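Local structure of lipolytic enzyme, G-D-S-L family (7BR2) at residues Arg34-Ile39 and Tyr358-Glu363. The protein metabolises the drug diltiazem in a gut bacterium and is a serine esterase of the SGNH (GDSL) hydrolase family. Sequence-based numbering, arbitrary orientation.
Sequences RYHSFI and YRWELE
The guanidinium of Arg-34, in the turn just before helix 35-46, stacks on one face of Trp-360 in this SGNH hydrolase. Helix 35-46 belongs to the family's alpha/beta fold, whose parallel sheet includes strand 53-58. The long helix 344-377 comes from far later in the chain. The axes of helix 35-39 and helix 358-363 run roughly antiparallel, at 141°, and come within 10.8 Å at closest approach.

Arg-34 covers one face of the indole along its length. Its CG makes a CH-pi contact with the five-membered ring, 3.8 Å from the centroid. The chain is extended from CG to NE, which carries the guanidinium on to the six-membered ring. There CZ sits 3.8 Å from the ring centroid in a cation-pi stack, the planes tilted by 26°. A salt bridge from NH2 to Glu-357, the residue just before segment 358-363, gives the same guanidinium an anionic partner.

The indole reaches this place because CG of Trp-360 is anti to the backbone N (chi1 173°). Its NE1 is hydrogen-bonded to Gly-33 O, just before segment 34-39. CE1 of His-36 meets the indole edge near the ring plane, 3.6 Å from Trp-360 NE1. The two rings sit rim to rim. NE2 of His-36 bonds to Thr-30 O.

Ser-37 packs its CB against CD1 of Trp-360. Its OG accepts a weak, bent bond from Arg-359 NH2. The Arg-359 guanidinium is also held by Asn-356 through NE and by a salt bridge to Glu-363 through NH1. One water joins the two helices beside the indole: it accepts from Arg-359 NH2, donates to Glu-363 OE1, and lies 2.7 Å from His-36 ND1, in the plane of the imidazole.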
loop_
_atom_site.group_PDB
_atom_site.type_symbol
_atom_site.label_atom_id
_atom_site.label_comp_id
_atom_site.label_asym_id
_atom_site.label_seq_id
_atom_site.Cartn_x
_atom_site.Cartn_y
_atom_site.Cartn_z
ATOM N N ARG A 34 2.177 -4.773 -2.976
ATOM C CA ARG A 34 0.868 -4.525 -2.388
ATOM C C ARG A 34 0.715 -3.162 -1.723
ATOM O O ARG A 34 -0.353 -2.885 -1.166
ATOM C CB ARG A 34 0.544 -5.619 -1.361
ATOM C CG ARG A 34 0.097 -6.962 -1.958
ATOM C CD ARG A 34 -0.115 -7.959 -0.839
ATOM N NE ARG A 34 -0.562 -9.284 -1.275
ATOM C CZ ARG A 34 0.229 -10.231 -1.785
ATOM N NH1 ARG A 34 1.526 -10.014 -1.980
ATOM N NH2 ARG A 34 -0.288 -11.402 -2.119
ATOM N N TYR A 35 1.715 -2.289 -1.793
ATOM C CA TYR A 35 1.598 -1.027 -1.078
ATOM C C TYR A 35 0.347 -0.275 -1.511
ATOM O O TYR A 35 -0.348 0.317 -0.677
ATOM C CB TYR A 35 2.853 -0.171 -1.271
ATOM C CG TYR A 35 3.059 0.413 -2.657
ATOM C CD1 TYR A 35 2.397 1.581 -3.066
ATOM C CD2 TYR A 35 3.954 -0.169 -3.542
ATOM C CE1 TYR A 35 2.598 2.125 -4.349
ATOM C CE2 TYR A 35 4.173 0.370 -4.815
ATOM C CZ TYR A 35 3.498 1.516 -5.211
ATOM O OH TYR A 35 3.717 2.028 -6.472
ATOM N N HIS A 36 0.027 -0.315 -2.810
ATOM C CA HIS A 36 -1.159 0.377 -3.297
ATOM C C HIS A 36 -2.422 -0.303 -2.801
ATOM O O HIS A 36 -3.409 0.370 -2.464
ATOM C CB HIS A 36 -1.140 0.458 -4.829
ATOM C CG HIS A 36 -0.635 -0.785 -5.503
ATOM N ND1 HIS A 36 -1.414 -1.911 -5.680
ATOM C CD2 HIS A 36 0.564 -1.065 -6.068
ATOM C CE1 HIS A 36 -0.708 -2.839 -6.302
ATOM N NE2 HIS A 36 0.492 -2.348 -6.558
ATOM N N SER A 37 -2.398 -1.635 -2.719
ATOM C CA SER A 37 -3.527 -2.362 -2.144
ATOM C C SER A 37 -3.684 -2.048 -0.654
ATOM O O SER A 37 -4.805 -1.917 -0.151
ATOM C CB SER A 37 -3.348 -3.862 -2.379
ATOM O OG SER A 37 -4.499 -4.593 -1.992
ATOM N N PHE A 38 -2.570 -1.907 0.066
ATOM C CA PHE A 38 -2.630 -1.569 1.487
ATOM C C PHE A 38 -3.157 -0.147 1.687
ATOM O O PHE A 38 -3.924 0.122 2.624
ATOM C CB PHE A 38 -1.233 -1.738 2.096
ATOM C CG PHE A 38 -0.728 -3.172 2.098
ATOM C CD1 PHE A 38 -1.610 -4.243 1.999
ATOM C CD2 PHE A 38 0.635 -3.441 2.208
ATOM C CE1 PHE A 38 -1.147 -5.549 2.011
ATOM C CE2 PHE A 38 1.109 -4.752 2.207
ATOM C CZ PHE A 38 0.216 -5.806 2.120
ATOM N N ILE A 39 -2.783 0.770 0.791
ATOM C CA ILE A 39 -3.301 2.139 0.848
ATOM C C ILE A 39 -4.811 2.160 0.603
ATOM O O ILE A 39 -5.577 2.830 1.323
ATOM C CB ILE A 39 -2.559 3.034 -0.159
ATOM C CG1 ILE A 39 -1.094 3.230 0.241
ATOM C CG2 ILE A 39 -3.246 4.380 -0.268
ATOM C CD1 ILE A 39 -0.225 3.872 -0.883
ATOM N N TYR A 358 -8.124 -10.810 -2.674
ATOM C CA TYR A 358 -8.672 -11.477 -3.863
ATOM C C TYR A 358 -8.679 -10.531 -5.062
ATOM O O TYR A 358 -8.272 -10.891 -6.183
ATOM C CB TYR A 358 -10.110 -11.941 -3.605
ATOM C CG TYR A 358 -10.304 -13.178 -2.761
ATOM C CD1 TYR A 358 -9.629 -14.359 -3.052
ATOM C CD2 TYR A 358 -11.198 -13.184 -1.702
ATOM C CE1 TYR A 358 -9.825 -15.498 -2.301
ATOM C CE2 TYR A 358 -11.392 -14.332 -0.933
ATOM C CZ TYR A 358 -10.700 -15.477 -1.241
ATOM O OH TYR A 358 -10.872 -16.622 -0.500
ATOM N N ARG A 359 -9.166 -9.307 -4.826
ATOM C CA ARG A 359 -9.202 -8.277 -5.862
ATOM C C ARG A 359 -7.808 -7.976 -6.392
ATOM O O ARG A 359 -7.591 -7.917 -7.610
ATOM C CB ARG A 359 -9.850 -7.005 -5.299
ATOM C CG ARG A 359 -9.845 -5.823 -6.252
ATOM C CD ARG A 359 -9.730 -4.504 -5.484
ATOM N NE ARG A 359 -8.472 -4.382 -4.742
ATOM C CZ ARG A 359 -7.297 -4.075 -5.290
ATOM N NH1 ARG A 359 -7.214 -3.858 -6.596
ATOM N NH2 ARG A 359 -6.205 -3.977 -4.530
ATOM N N TRP A 360 -6.846 -7.800 -5.484
ATOM C CA TRP A 360 -5.477 -7.505 -5.890
ATOM C C TRP A 360 -4.930 -8.601 -6.805
ATOM O O TRP A 360 -4.253 -8.302 -7.799
ATOM C CB TRP A 360 -4.597 -7.313 -4.649
ATOM C CG TRP A 360 -3.140 -7.171 -4.945
ATOM C CD1 TRP A 360 -2.460 -6.014 -5.208
ATOM C CD2 TRP A 360 -2.180 -8.234 -5.026
ATOM N NE1 TRP A 360 -1.130 -6.293 -5.435
ATOM C CE2 TRP A 360 -0.935 -7.649 -5.339
ATOM C CE3 TRP A 360 -2.254 -9.620 -4.872
ATOM C CZ2 TRP A 360 0.232 -8.408 -5.503
ATOM C CZ3 TRP A 360 -1.089 -10.377 -5.030
ATOM C CH2 TRP A 360 0.135 -9.765 -5.341
ATOM N N GLU A 361 -5.248 -9.872 -6.511
ATOM C CA GLU A 361 -4.779 -10.975 -7.363
ATOM C C GLU A 361 -5.367 -10.893 -8.769
ATOM O O GLU A 361 -4.652 -11.052 -9.778
ATOM C CB GLU A 361 -5.135 -12.325 -6.735
ATOM C CG GLU A 361 -4.174 -12.776 -5.648
ATOM C CD GLU A 361 -4.705 -13.943 -4.822
ATOM O OE1 GLU A 361 -5.454 -14.780 -5.377
ATOM O OE2 GLU A 361 -4.383 -14.002 -3.598
ATOM N N LEU A 362 -6.682 -10.650 -8.854
ATOM C CA LEU A 362 -7.299 -10.466 -10.166
ATOM C C LEU A 362 -6.612 -9.338 -10.935
ATOM O O LEU A 362 -6.227 -9.490 -12.118
ATOM C CB LEU A 362 -8.786 -10.172 -9.987
ATOM C CG LEU A 362 -9.655 -11.390 -9.688
ATOM C CD1 LEU A 362 -11.071 -10.981 -9.207
ATOM C CD2 LEU A 362 -9.725 -12.303 -10.894
ATOM N N GLU A 363 -6.384 -8.211 -10.254
ATOM C CA GLU A 363 -5.716 -7.093 -10.920
ATOM C C GLU A 363 -4.329 -7.496 -11.410
ATOM O O GLU A 363 -3.904 -7.081 -12.499
ATOM C CB GLU A 363 -5.633 -5.883 -9.989
ATOM C CG GLU A 363 -5.191 -4.613 -10.703
ATOM C CD GLU A 363 -5.069 -3.400 -9.777
ATOM O OE1 GLU A 363 -4.942 -3.585 -8.542
ATOM O OE2 GLU A 363 -5.105 -2.260 -10.304
HETATM O O HOH W 1 -4.009 -2.616 -5.765
#